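Local coordinates for protein N-acetylgalactosaminyltransferase 7 (PDB 6IWR) that is a glycosyltransferase built of a GT-A domain joined to a ricin-type beta-trefoil lectin domain, at residues A[149-154]-A[177-182]; A[291-296]-A[306-311]; A[476-481]-A[500-505]. All coordinates share one frame; numbering follows the deposited sequence.

Contact 1 of 3, residues A[149-154]-A[177-182]; sequences SSVVIV and KYLAEI
Ser149 straddles Leu179 where two neighbouring parallel strands pair inside a large mixed sheet, in a buried contact: its N gives to Tyr178 O at 2.8 Å, while its O receives Ala180 N at 2.9 Å. Further on, Val151 N reaches Glu181 O at 3.2 Å. Between the Ser149–Leu179 and Val151–Ile182 pairs, the second strand holds two residues against one, a beta bulge. Ala180 is the extra residue, and its small methyl turns toward Ser149 O.

A side-chain bond reinforces the backbone pairing. Ser150 OG donates to Glu181 OE2 over 2.8 Å, using the oxygen's anti lone pair. The glutamate reaches it because CG stands between the backbone N and the carbonyl carbon (chi1 68°) and the rest of the chain runs straight out. Leu233 N also meets OE2, and Lys210 makes a salt bridge with OE1, so a buried carboxylate is well supplied with donors and would probably stay ionised.

The face carrying Val151, Leu179 and Ile182 is mostly apolar. Val151 divides its branches: CG2 lies beside Ile182 CG2 at 3.6 Å, the two side chains pointing the same way, whereas CG1 approaches Leu179 CD2 at 3.9 Å roughly at right angles. Ile153 adds CD1, 4.2 Å from Ile182 CG2. Branched residues suit a strand whose face is roofed by helix 160-173, where Val170 and Ile171 meet Ile182. Ser149, also on this face, turns its hydroxyl to Tyr251 OH.

Strand 149-155, helix 160-173 and strand 179-186 together make a beta-alpha-beta crossover, the repeating element of the parallel sheet in the Rossmann-like GT-A fold; the Ile153 side chain is about 11 Å from the bound manganese.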
ATOM      1  N   SER A 149      26.818  28.608 -17.099  1.00 28.71           N
ATOM      2  CA  SER A 149      26.287  27.821 -15.990  1.00 28.35           C
ATOM      3  C   SER A 149      27.150  26.612 -15.661  1.00 26.26           C
ATOM      4  O   SER A 149      27.705  25.950 -16.551  1.00 28.70           O
ATOM      5  CB  SER A 149      24.847  27.336 -16.274  1.00 24.65           C
ATOM      6  OG  SER A 149      23.956  28.432 -16.370  1.00 29.09           O
ATOM      7  N   SER A 150      27.229  26.310 -14.370  1.00 23.57           N
ATOM      8  CA  SER A 150      27.645  24.992 -13.904  1.00 24.73           C
ATOM      9  C   SER A 150      26.381  24.191 -13.609  1.00 26.96           C
ATOM     10  O   SER A 150      25.570  24.619 -12.779  1.00 29.63           O
ATOM     11  CB  SER A 150      28.517  25.124 -12.653  1.00 26.13           C
ATOM     12  OG  SER A 150      29.697  25.888 -12.909  1.00 27.83           O
ATOM     13  N   VAL A 151      26.163  23.071 -14.292  1.00 21.23           N
ATOM     14  CA  VAL A 151      25.077  22.195 -13.860  1.00 26.56           C
ATOM     15  C   VAL A 151      25.651  21.213 -12.847  1.00 25.85           C
ATOM     16  O   VAL A 151      26.694  20.588 -13.084  1.00 27.06           O
ATOM     17  CB  VAL A 151      24.369  21.475 -15.038  1.00 27.64           C
ATOM     18  CG1 VAL A 151      24.264  22.338 -16.293  1.00 23.97           C
ATOM     19  CG2 VAL A 151      24.968  20.119 -15.360  1.00 34.98           C
ATOM     20  N   VAL A 152      25.006  21.110 -11.689  1.00 26.22           N
ATOM     21  CA  VAL A 152      25.446  20.187 -10.653  1.00 27.52           C
ATOM     22  C   VAL A 152      24.373  19.126 -10.490  1.00 22.81           C
ATOM     23  O   VAL A 152      23.180  19.440 -10.439  1.00 23.13           O
ATOM     24  CB  VAL A 152      25.760  20.902  -9.325  1.00 24.06           C
ATOM     25  CG1 VAL A 152      26.125  22.377  -9.563  1.00 24.83           C
ATOM     26  CG2 VAL A 152      24.640  20.804  -8.436  1.00 24.89           C
ATOM     27  N   ILE A 153      24.805  17.873 -10.487  1.00 28.32           N
ATOM     28  CA  ILE A 153      23.957  16.706 -10.325  1.00 25.41           C
ATOM     29  C   ILE A 153      24.474  15.985  -9.091  1.00 27.47           C
ATOM     30  O   ILE A 153      25.608  15.484  -9.084  1.00 27.67           O
ATOM     31  CB  ILE A 153      23.997  15.778 -11.550  1.00 27.49           C
ATOM     32  CG1 ILE A 153      23.551  16.505 -12.801  1.00 23.56           C
ATOM     33  CG2 ILE A 153      23.108  14.548 -11.336  1.00 28.19           C
ATOM     34  CD1 ILE A 153      23.916  15.766 -14.020  1.00 27.21           C
ATOM     35  N   VAL A 154      23.669  15.952  -8.055  1.00 26.36           N
ATOM     36  CA  VAL A 154      23.961  15.173  -6.864  1.00 26.17           C
ATOM     37  C   VAL A 154      23.385  13.782  -7.074  1.00 29.83           C
ATOM     38  O   VAL A 154      22.232  13.636  -7.488  1.00 32.85           O
ATOM     39  CB  VAL A 154      23.368  15.853  -5.618  1.00 28.89           C
ATOM     40  CG1 VAL A 154      23.510  14.949  -4.393  1.00 29.30           C
ATOM     41  CG2 VAL A 154      24.016  17.219  -5.414  1.00 21.33           C
ATOM     42  N   LYS A 177      28.855  26.947 -25.522  1.00 25.62           N
ATOM     43  CA  LYS A 177      29.526  28.119 -24.969  1.00 29.12           C
ATOM     44  C   LYS A 177      28.945  28.558 -23.623  1.00 32.75           C
ATOM     45  O   LYS A 177      29.613  29.280 -22.875  1.00 27.27           O
ATOM     46  CB  LYS A 177      29.480  29.264 -25.974  1.00 22.99           C
ATOM     47  CG  LYS A 177      28.077  29.728 -26.317  1.00 32.51           C
ATOM     48  CD  LYS A 177      28.113  30.996 -27.156  1.00 33.91           C
ATOM     49  CE  LYS A 177      28.277  30.680 -28.629  1.00 29.50           C
ATOM     50  NZ  LYS A 177      26.930  30.661 -29.247  1.00 39.00           N
ATOM     51  N   TYR A 178      27.723  28.141 -23.279  1.00 34.72           N
ATOM     52  CA  TYR A 178      27.183  28.488 -21.963  1.00 26.97           C
ATOM     53  C   TYR A 178      27.443  27.421 -20.915  1.00 25.87           C
ATOM     54  O   TYR A 178      27.280  27.700 -19.726  1.00 32.39           O
ATOM     55  CB  TYR A 178      25.684  28.781 -22.044  1.00 23.34           C
ATOM     56  CG  TYR A 178      25.410  29.807 -23.107  1.00 29.89           C
ATOM     57  CD1 TYR A 178      25.641  31.161 -22.871  1.00 28.06           C
ATOM     58  CD2 TYR A 178      25.012  29.423 -24.381  1.00 29.87           C
ATOM     59  CE1 TYR A 178      25.425  32.101 -23.860  1.00 27.22           C
ATOM     60  CE2 TYR A 178      24.799  30.361 -25.366  1.00 30.38           C
ATOM     61  CZ  TYR A 178      25.014  31.686 -25.098  1.00 28.04           C
ATOM     62  OH  TYR A 178      24.804  32.587 -26.089  1.00 35.50           O
ATOM     63  N   LEU A 179      27.881  26.231 -21.311  1.00 26.78           N
ATOM     64  CA  LEU A 179      28.059  25.119 -20.387  1.00 21.56           C
ATOM     65  C   LEU A 179      29.482  25.157 -19.858  1.00 29.05           C
ATOM     66  O   LEU A 179      30.413  24.686 -20.513  1.00 41.70           O
ATOM     67  CB  LEU A 179      27.777  23.807 -21.088  1.00 22.07           C
ATOM     68  CG  LEU A 179      27.072  22.768 -20.230  1.00 26.82           C
ATOM     69  CD1 LEU A 179      27.606  21.390 -20.545  1.00 26.86           C
ATOM     70  CD2 LEU A 179      27.169  23.064 -18.756  1.00 30.52           C
ATOM     71  N   ALA A 180      29.660  25.693 -18.655  1.00 29.51           N
ATOM     72  CA  ALA A 180      31.006  25.863 -18.124  1.00 23.40           C
ATOM     73  C   ALA A 180      31.616  24.558 -17.620  1.00 28.97           C
ATOM     74  O   ALA A 180      32.846  24.413 -17.641  1.00 29.44           O
ATOM     75  CB  ALA A 180      30.986  26.897 -17.000  1.00 28.80           C
ATOM     76  N   GLU A 181      30.788  23.616 -17.154  1.00 26.51           N
ATOM     77  CA  GLU A 181      31.214  22.375 -16.510  1.00 24.45           C
ATOM     78  C   GLU A 181      29.962  21.651 -16.029  1.00 26.17           C
ATOM     79  O   GLU A 181      28.934  22.277 -15.755  1.00 29.21           O
ATOM     80  CB  GLU A 181      32.159  22.635 -15.320  1.00 26.01           C
ATOM     81  CG  GLU A 181      31.451  23.312 -14.148  1.00 26.17           C
ATOM     82  CD  GLU A 181      32.341  23.600 -12.942  1.00 33.69           C
ATOM     83  OE1 GLU A 181      33.429  22.976 -12.840  1.00 32.13           O
ATOM     84  OE2 GLU A 181      31.937  24.455 -12.099  1.00 29.53           O
ATOM     85  N   ILE A 182      30.055  20.331 -15.926  1.00 26.06           N
ATOM     86  CA  ILE A 182      29.022  19.518 -15.309  1.00 23.59           C
ATOM     87  C   ILE A 182      29.671  18.856 -14.106  1.00 24.82           C
ATOM     88  O   ILE A 182      30.566  18.014 -14.258  1.00 25.92           O
ATOM     89  CB  ILE A 182      28.437  18.472 -16.268  1.00 24.87           C
ATOM     90  CG1 ILE A 182      27.752  19.158 -17.471  1.00 32.90           C
ATOM     91  CG2 ILE A 182      27.464  17.575 -15.498  1.00 24.24           C
ATOM     92  CD1 ILE A 182      27.271  18.191 -18.581  1.00 25.57           C
TER

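Contact 2 of 3, residues A[291-296]-A[306-311]; sequences YARGAW and PLTPQE
Arg293 leans across to Glu311 and meets it as a charge without a directed bond. NH1 is 3.6 Å from Glu311 OE2, yet the oxygen lies well out of the guanidinium plane, and no N-H points at it. The two flat groups are instead only 12° from parallel, with Glu311 CG over one guanidinium face. NE of the arginine bonds Arg323 O, NH1 bonds Ile457 O and NH2 makes a salt bridge with Asp460. Glu311 OE2 in turn is held by Tyr459 OH and by Arg323. The long arginine suits this buried place because it can link several carbonyls and acids at once, and its bend at chi3 (-43°) turns the guanidinium toward the helix.

Its aliphatic part does the packing. CD rests 3.9 Å from Pro306 O and 4.0 Å from the Thr308 methyl CG2. On the same side of the strand, one step back, Tyr291 and Leu307 lie alongside, pointing the same way: CB meets CB at 3.9 Å, and Leu307 CD2 comes to the edge of the tyrosine ring, 4.1 Å from Tyr291 CD2.

Backbone contacts are few. Ala292 and Pro306 form a non-hydrogen-bonded antiparallel pair, CA to CA 4.2 Å, a place that suits proline, which has no N-H to give. Leu307 N then donates to Tyr291 O, although the position of that oxygen is less certain.

Within the second segment, Thr308 sits at the N-cap of helix 309-313: its OG1 accepts Glu311 N at 3.1 Å, with 160° at the hydrogen, and also bonds Tyr459 OH. A two-stranded antiparallel hairpin, 292-296 with 302-306, thus leads through Leu307 and Thr308 into a short helix capped by the threonine, within the glycosyltransferase domain.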
ATOM      1  N   TYR A 291      -0.339  24.989 -16.688  1.00 37.64           N
ATOM      2  CA  TYR A 291       0.569  25.745 -15.840  1.00 38.96           C
ATOM      3  C   TYR A 291       0.072  25.712 -14.402  1.00 37.05           C
ATOM      4  O   TYR A 291      -1.093  26.010 -14.124  1.00 35.21           O
ATOM      5  CB  TYR A 291       0.717  27.182 -16.340  1.00 35.01           C
ATOM      6  CG  TYR A 291       1.290  27.271 -17.745  1.00 36.42           C
ATOM      7  CD1 TYR A 291       1.967  26.202 -18.309  1.00 35.11           C
ATOM      8  CD2 TYR A 291       1.143  28.429 -18.509  1.00 39.09           C
ATOM      9  CE1 TYR A 291       2.474  26.280 -19.594  1.00 36.29           C
ATOM     10  CE2 TYR A 291       1.651  28.520 -19.798  1.00 36.88           C
ATOM     11  CZ  TYR A 291       2.320  27.445 -20.334  1.00 37.89           C
ATOM     12  OH  TYR A 291       2.819  27.505 -21.622  1.00 41.38           O
ATOM     13  N   ALA A 292       0.959  25.336 -13.493  1.00 36.40           N
ATOM     14  CA  ALA A 292       0.693  25.357 -12.070  1.00 27.56           C
ATOM     15  C   ALA A 292       1.742  26.226 -11.405  1.00 27.73           C
ATOM     16  O   ALA A 292       2.836  26.435 -11.932  1.00 25.83           O
ATOM     17  CB  ALA A 292       0.704  23.941 -11.488  1.00 30.25           C
ATOM     18  N   ARG A 293       1.405  26.759 -10.243  1.00 27.93           N
ATOM     19  CA  ARG A 293       2.429  27.362  -9.416  1.00 26.94           C
ATOM     20  C   ARG A 293       2.588  26.495  -8.166  1.00 27.00           C
ATOM     21  O   ARG A 293       1.705  25.694  -7.831  1.00 27.90           O
ATOM     22  CB  ARG A 293       2.109  28.855  -9.139  1.00 22.40           C
ATOM     23  CG  ARG A 293       0.706  29.107  -8.665  1.00 38.89           C
ATOM     24  CD  ARG A 293       0.135  30.480  -8.997  1.00 29.07           C
ATOM     25  NE  ARG A 293       1.066  31.571  -8.782  1.00 35.24           N
ATOM     26  CZ  ARG A 293       1.008  32.460  -7.792  1.00 32.19           C
ATOM     27  NH1 ARG A 293       1.909  33.436  -7.745  1.00 36.53           N
ATOM     28  NH2 ARG A 293       0.070  32.390  -6.862  1.00 31.80           N
ATOM     29  N   GLY A 294       3.760  26.590  -7.534  1.00 25.58           N
ATOM     30  CA  GLY A 294       4.065  25.771  -6.367  1.00 25.47           C
ATOM     31  C   GLY A 294       3.504  26.379  -5.088  1.00 33.54           C
ATOM     32  O   GLY A 294       3.519  27.601  -4.897  1.00 33.01           O
ATOM     33  N   ALA A 295       3.039  25.506  -4.202  1.00 30.02           N
ATOM     34  CA  ALA A 295       2.315  25.909  -3.008  1.00 27.87           C
ATOM     35  C   ALA A 295       2.568  24.863  -1.922  1.00 30.39           C
ATOM     36  O   ALA A 295       3.465  24.021  -2.040  1.00 27.47           O
ATOM     37  CB  ALA A 295       0.825  26.095  -3.332  1.00 27.70           C
ATOM     38  N   TRP A 296       1.757  24.910  -0.865  1.00 30.50           N
ATOM     39  CA  TRP A 296       1.893  24.026   0.279  1.00 26.64           C
ATOM     40  C   TRP A 296       0.610  24.118   1.084  1.00 27.55           C
ATOM     41  O   TRP A 296      -0.131  25.092   0.973  1.00 31.84           O
ATOM     42  CB  TRP A 296       3.098  24.421   1.137  1.00 26.78           C
ATOM     43  CG  TRP A 296       2.981  25.823   1.607  1.00 31.30           C
ATOM     44  CD1 TRP A 296       2.335  26.254   2.726  1.00 30.44           C
ATOM     45  CD2 TRP A 296       3.491  26.995   0.957  1.00 30.15           C
ATOM     46  NE1 TRP A 296       2.411  27.622   2.823  1.00 27.93           N
ATOM     47  CE2 TRP A 296       3.116  28.107   1.752  1.00 29.41           C
ATOM     48  CE3 TRP A 296       4.229  27.213  -0.210  1.00 29.24           C
ATOM     49  CZ2 TRP A 296       3.447  29.421   1.410  1.00 25.97           C
ATOM     50  CZ3 TRP A 296       4.564  28.516  -0.550  1.00 27.48           C
ATOM     51  CH2 TRP A 296       4.173  29.606   0.264  1.00 31.80           C
ATOM     52  N   PRO A 306      -3.373  25.817  -9.850  1.00 35.87           N
ATOM     53  CA  PRO A 306      -3.335  26.348 -11.218  1.00 36.81           C
ATOM     54  C   PRO A 306      -2.824  27.781 -11.244  1.00 35.14           C
ATOM     55  O   PRO A 306      -2.969  28.536 -10.277  1.00 34.65           O
ATOM     56  CB  PRO A 306      -4.796  26.266 -11.664  1.00 38.54           C
ATOM     57  CG  PRO A 306      -5.571  26.311 -10.378  1.00 38.34           C
ATOM     58  CD  PRO A 306      -4.742  25.556  -9.386  1.00 33.79           C
ATOM     59  N   LEU A 307      -2.219  28.154 -12.372  1.00 38.41           N
ATOM     60  CA  LEU A 307      -1.797  29.539 -12.569  1.00 36.13           C
ATOM     61  C   LEU A 307      -3.011  30.467 -12.531  1.00 32.42           C
ATOM     62  O   LEU A 307      -4.068  30.157 -13.081  1.00 29.83           O
ATOM     63  CB  LEU A 307      -1.045  29.685 -13.894  1.00 33.69           C
ATOM     64  CG  LEU A 307      -0.516  31.084 -14.220  1.00 29.66           C
ATOM     65  CD1 LEU A 307       0.569  31.496 -13.266  1.00 28.73           C
ATOM     66  CD2 LEU A 307       0.002  31.101 -15.632  1.00 33.92           C
ATOM     67  N   THR A 308      -2.857  31.596 -11.889  1.00 29.67           N
ATOM     68  CA  THR A 308      -4.010  32.419 -11.574  1.00 28.34           C
ATOM     69  C   THR A 308      -4.294  33.431 -12.672  1.00 32.94           C
ATOM     70  O   THR A 308      -3.417  33.772 -13.473  1.00 37.10           O
ATOM     71  CB  THR A 308      -3.763  33.174 -10.291  1.00 29.84           C
ATOM     72  OG1 THR A 308      -2.639  34.030 -10.522  1.00 33.57           O
ATOM     73  CG2 THR A 308      -3.491  32.238  -9.141  1.00 25.15           C
ATOM     74  N   PRO A 309      -5.518  33.954 -12.722  1.00 32.60           N
ATOM     75  CA  PRO A 309      -5.777  35.091 -13.623  1.00 32.07           C
ATOM     76  C   PRO A 309      -5.007  36.353 -13.253  1.00 33.37           C
ATOM     77  O   PRO A 309      -4.596  37.101 -14.149  1.00 34.18           O
ATOM     78  CB  PRO A 309      -7.300  35.287 -13.514  1.00 29.84           C
ATOM     79  CG  PRO A 309      -7.771  34.371 -12.424  1.00 27.25           C
ATOM     80  CD  PRO A 309      -6.757  33.295 -12.286  1.00 29.08           C
ATOM     81  N   GLN A 310      -4.791  36.617 -11.962  1.00 32.79           N
ATOM     82  CA  GLN A 310      -3.976  37.768 -11.567  1.00 32.34           C
ATOM     83  C   GLN A 310      -2.606  37.733 -12.231  1.00 33.52           C
ATOM     84  O   GLN A 310      -2.117  38.751 -12.737  1.00 39.70           O
ATOM     85  CB  GLN A 310      -3.800  37.819 -10.041  1.00 34.17           C
ATOM     86  CG  GLN A 310      -5.076  37.900  -9.209  1.00 34.66           C
ATOM     87  CD  GLN A 310      -5.740  36.554  -9.014  1.00 39.35           C
ATOM     88  OE1 GLN A 310      -5.331  35.548  -9.595  1.00 38.66           O
ATOM     89  NE2 GLN A 310      -6.782  36.533  -8.195  1.00 46.63           N
ATOM     90  N   GLU A 311      -1.953  36.572 -12.220  1.00 32.70           N
ATOM     91  CA  GLU A 311      -0.623  36.505 -12.811  1.00 34.48           C
ATOM     92  C   GLU A 311      -0.679  36.691 -14.322  1.00 35.19           C
ATOM     93  O   GLU A 311       0.244  37.264 -14.914  1.00 31.52           O
ATOM     94  CB  GLU A 311       0.046  35.178 -12.447  1.00 32.07           C
ATOM     95  CG  GLU A 311       0.319  35.026 -10.956  1.00 34.82           C
ATOM     96  CD  GLU A 311       1.312  36.041 -10.435  1.00 33.61           C
ATOM     97  OE1 GLU A 311       2.303  36.326 -11.149  1.00 39.68           O
ATOM     98  OE2 GLU A 311       1.108  36.546  -9.308  1.00 35.02           O
TER

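Contact 3 of 3, residues A[476-481]-A[500-505]; sequences EIRGFE and GPCHRM
In the beta-trefoil lectin domain, near the disulfide of Cys502 with Cys485, Arg478 of strand 476-479 is sandwiched between Cys502 and Arg504 of the turn that follows strand 498-501. Cys502 SG sits over the centre of one guanidinium face, 3.7 Å from Arg478 CZ, and its CB, 3.5 Å from Arg478 NH1, covers the same face. Over the opposite face comes Arg504 NH2. Arg504 NE is 3.2 Å from Arg478 NH1, two donors of like charge that make no hydrogen bond, and the two guanidinium planes are turned 49° apart.

Glu476 brings the negative charge to this gathering. Arg478 grips it side-on with two nitrogens: NE to OE1 at 2.6 Å, nearly straight (173°), and NH1 to OE2 at 3.3 Å on the syn lone pair. OE1 is approached from above the carboxylate plane and has a second donor in Asn592. Arg504 passes the same acid with its aliphatic chain, CG being 3.8 Å from Glu476 OE2, and the carboxylate probably offsets the charge of the two cations. Glutamate and arginine two residues apart on a strand project to the same side, which lets them pair; Arg478 CG anti to the backbone N (chi1 174°) starts the chain along that course. Thr482 O takes a hydrogen from Arg478 NH2 and helps to fix the flat group.

The second subunit touches the far side of the turn, where its Val97 packs on His503. The disulfide links strand 484-487 to the turn after 498-501, and Arg478 packs strand 476-479, paired with strand 589-592, against that turn in the ricin-type beta-trefoil.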
ATOM      1  N   GLU A 476      -2.395  10.861  21.822  1.00 28.58           N
ATOM      2  CA  GLU A 476      -3.054   9.565  21.848  1.00 28.25           C
ATOM      3  C   GLU A 476      -4.475   9.720  22.392  1.00 26.21           C
ATOM      4  O   GLU A 476      -4.766  10.618  23.194  1.00 27.01           O
ATOM      5  CB  GLU A 476      -2.267   8.588  22.724  1.00 25.89           C
ATOM      6  CG  GLU A 476      -2.340   8.914  24.217  1.00 25.09           C
ATOM      7  CD  GLU A 476      -1.566   7.953  25.100  1.00 33.38           C
ATOM      8  OE1 GLU A 476      -1.695   8.060  26.338  1.00 34.11           O
ATOM      9  OE2 GLU A 476      -0.843   7.080  24.581  1.00 36.66           O
ATOM     10  N   ILE A 477      -5.362   8.844  21.948  1.00 22.12           N
ATOM     11  CA  ILE A 477      -6.687   8.718  22.532  1.00 24.66           C
ATOM     12  C   ILE A 477      -6.699   7.384  23.262  1.00 26.15           C
ATOM     13  O   ILE A 477      -6.913   6.323  22.662  1.00 25.24           O
ATOM     14  CB  ILE A 477      -7.800   8.821  21.488  1.00 24.27           C
ATOM     15  CG1 ILE A 477      -7.716  10.180  20.787  1.00 28.08           C
ATOM     16  CG2 ILE A 477      -9.157   8.677  22.166  1.00 26.74           C
ATOM     17  CD1 ILE A 477      -8.741  10.382  19.659  1.00 28.30           C
ATOM     18  N   ARG A 478      -6.438   7.434  24.559  1.00 24.66           N
ATOM     19  CA  ARG A 478      -6.196   6.253  25.365  1.00 23.69           C
ATOM     20  C   ARG A 478      -7.424   5.934  26.198  1.00 28.00           C
ATOM     21  O   ARG A 478      -8.121   6.832  26.667  1.00 32.26           O
ATOM     22  CB  ARG A 478      -4.980   6.472  26.268  1.00 27.67           C
ATOM     23  CG  ARG A 478      -4.715   5.356  27.254  1.00 28.95           C
ATOM     24  CD  ARG A 478      -3.674   5.800  28.250  1.00 25.38           C
ATOM     25  NE  ARG A 478      -2.364   5.849  27.616  1.00 30.86           N
ATOM     26  CZ  ARG A 478      -1.436   4.895  27.702  1.00 30.65           C
ATOM     27  NH1 ARG A 478      -0.273   5.041  27.070  1.00 29.22           N
ATOM     28  NH2 ARG A 478      -1.674   3.796  28.398  1.00 23.92           N
ATOM     29  N   GLY A 479      -7.692   4.644  26.376  1.00 29.99           N
ATOM     30  CA  GLY A 479      -8.796   4.236  27.237  1.00 27.96           C
ATOM     31  C   GLY A 479      -8.466   4.504  28.697  1.00 32.52           C
ATOM     32  O   GLY A 479      -7.421   4.070  29.203  1.00 31.74           O
ATOM     33  N   PHE A 480      -9.351   5.238  29.376  1.00 32.18           N
ATOM     34  CA  PHE A 480      -9.098   5.701  30.738  1.00 34.04           C
ATOM     35  C   PHE A 480      -8.663   4.547  31.626  1.00 36.84           C
ATOM     36  O   PHE A 480      -9.392   3.561  31.780  1.00 33.13           O
ATOM     37  CB  PHE A 480     -10.363   6.365  31.307  1.00 31.75           C
ATOM     38  CG  PHE A 480     -10.192   6.926  32.707  1.00 37.32           C
ATOM     39  CD1 PHE A 480      -9.309   7.983  32.946  1.00 36.55           C
ATOM     40  CD2 PHE A 480     -10.922   6.403  33.787  1.00 39.32           C
ATOM     41  CE1 PHE A 480      -9.145   8.508  34.237  1.00 37.40           C
ATOM     42  CE2 PHE A 480     -10.765   6.922  35.094  1.00 35.15           C
ATOM     43  CZ  PHE A 480      -9.876   7.977  35.314  1.00 35.60           C
ATOM     44  N   GLU A 481      -7.471   4.672  32.214  1.00 36.40           N
ATOM     45  CA  GLU A 481      -6.955   3.653  33.127  1.00 37.16           C
ATOM     46  C   GLU A 481      -6.823   2.308  32.419  1.00 37.95           C
ATOM     47  O   GLU A 481      -7.026   1.250  33.021  1.00 38.25           O
ATOM     48  CB  GLU A 481      -7.839   3.528  34.377  1.00 37.66           C
ATOM     49  CG  GLU A 481      -8.300   4.868  34.948  1.00 44.98           C
ATOM     50  CD  GLU A 481      -8.750   4.813  36.416  1.00 51.96           C
ATOM     51  OE1 GLU A 481      -8.183   5.592  37.231  1.00 48.15           O
ATOM     52  OE2 GLU A 481      -9.664   4.005  36.745  1.00 48.99           O
ATOM     53  N   GLY A 500      -5.946  -0.614  19.683  1.00 31.66           N
ATOM     54  CA  GLY A 500      -4.743  -1.400  19.823  1.00 31.70           C
ATOM     55  C   GLY A 500      -3.987  -1.034  21.079  1.00 33.30           C
ATOM     56  O   GLY A 500      -4.292  -0.042  21.743  1.00 36.72           O
ATOM     57  N   PRO A 501      -2.985  -1.833  21.432  1.00 30.32           N
ATOM     58  CA  PRO A 501      -2.176  -1.507  22.609  1.00 30.35           C
ATOM     59  C   PRO A 501      -1.413  -0.208  22.389  1.00 27.18           C
ATOM     60  O   PRO A 501      -0.840   0.020  21.322  1.00 29.69           O
ATOM     61  CB  PRO A 501      -1.237  -2.713  22.753  1.00 27.40           C
ATOM     62  CG  PRO A 501      -1.447  -3.555  21.567  1.00 29.02           C
ATOM     63  CD  PRO A 501      -2.708  -3.173  20.899  1.00 28.89           C
ATOM     64  N   CYS A 502      -1.447   0.657  23.400  1.00 29.04           N
ATOM     65  CA  CYS A 502      -0.748   1.934  23.341  1.00 29.54           C
ATOM     66  C   CYS A 502       0.751   1.706  23.283  1.00 30.63           C
ATOM     67  O   CYS A 502       1.293   0.828  23.965  1.00 31.65           O
ATOM     68  CB  CYS A 502      -1.079   2.792  24.560  1.00 22.91           C
ATOM     69  SG  CYS A 502      -2.820   3.297  24.715  1.00 40.13           S
ATOM     70  N   HIS A 503       1.423   2.508  22.466  1.00 29.88           N
ATOM     71  CA  HIS A 503       2.875   2.501  22.418  1.00 33.41           C
ATOM     72  C   HIS A 503       3.480   3.898  22.549  1.00 32.53           C
ATOM     73  O   HIS A 503       4.711   4.023  22.570  1.00 31.94           O
ATOM     74  CB  HIS A 503       3.357   1.847  21.114  1.00 28.89           C
ATOM     75  CG  HIS A 503       2.767   2.468  19.890  1.00 30.08           C
ATOM     76  ND1 HIS A 503       2.751   3.834  19.681  1.00 35.52           N
ATOM     77  CD2 HIS A 503       2.150   1.918  18.821  1.00 29.01           C
ATOM     78  CE1 HIS A 503       2.158   4.096  18.530  1.00 30.02           C
ATOM     79  NE2 HIS A 503       1.794   2.951  17.984  1.00 31.34           N
ATOM     80  N   ARG A 504       2.663   4.950  22.623  1.00 29.51           N
ATOM     81  CA  ARG A 504       3.162   6.299  22.886  1.00 34.09           C
ATOM     82  C   ARG A 504       4.177   6.738  21.855  1.00 34.11           C
ATOM     83  O   ARG A 504       5.055   7.538  22.160  1.00 37.81           O
ATOM     84  CB  ARG A 504       3.791   6.425  24.281  1.00 29.29           C
ATOM     85  CG  ARG A 504       2.791   6.473  25.421  1.00 36.16           C
ATOM     86  CD  ARG A 504       3.437   6.788  26.744  1.00 32.28           C
ATOM     87  NE  ARG A 504       2.475   6.540  27.799  1.00 52.59           N
ATOM     88  CZ  ARG A 504       2.775   6.179  29.050  1.00 73.39           C
ATOM     89  NH1 ARG A 504       4.045   6.028  29.408  1.00 81.46           N
ATOM     90  NH2 ARG A 504       1.802   5.969  29.950  1.00 59.37           N
ATOM     91  N   MET A 505       4.110   6.206  20.640  1.00 36.85           N
ATOM     92  CA  MET A 505       5.036   6.604  19.593  1.00 34.56           C
ATOM     93  C   MET A 505       4.390   7.515  18.565  1.00 34.79           C
ATOM     94  O   MET A 505       5.013   7.822  17.549  1.00 32.00           O
ATOM     95  CB  MET A 505       5.626   5.370  18.931  1.00 35.99           C
ATOM     96  CG  MET A 505       6.536   4.589  19.877  1.00 38.35           C
ATOM     97  SD  MET A 505       7.893   5.604  20.501  1.00 42.85           S
ATOM     98  CE  MET A 505       8.629   6.093  18.950  1.00 49.45           C
TER

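How the contacts relate
The three contacts follow one another along the chain without overlap, and none touches another. Contacts 1 and 2 both fall in the glycosyltransferase family 2 range, with centres 29 Å apart: contact 1 belongs to the large mixed sheet that includes strands 149-155 and 179-186, contact 2 to a separate two-stranded hairpin and the helix after it. Contact 3 lies in the lectin domain, its centre 42 Å from that of contact 2 and 54 Å from that of contact 1, on the opposite side of the chain's centre from contact 1. Contacts 1 and 2 thus describe the GT-A module and contact 3 the lectin module of an elongated protein.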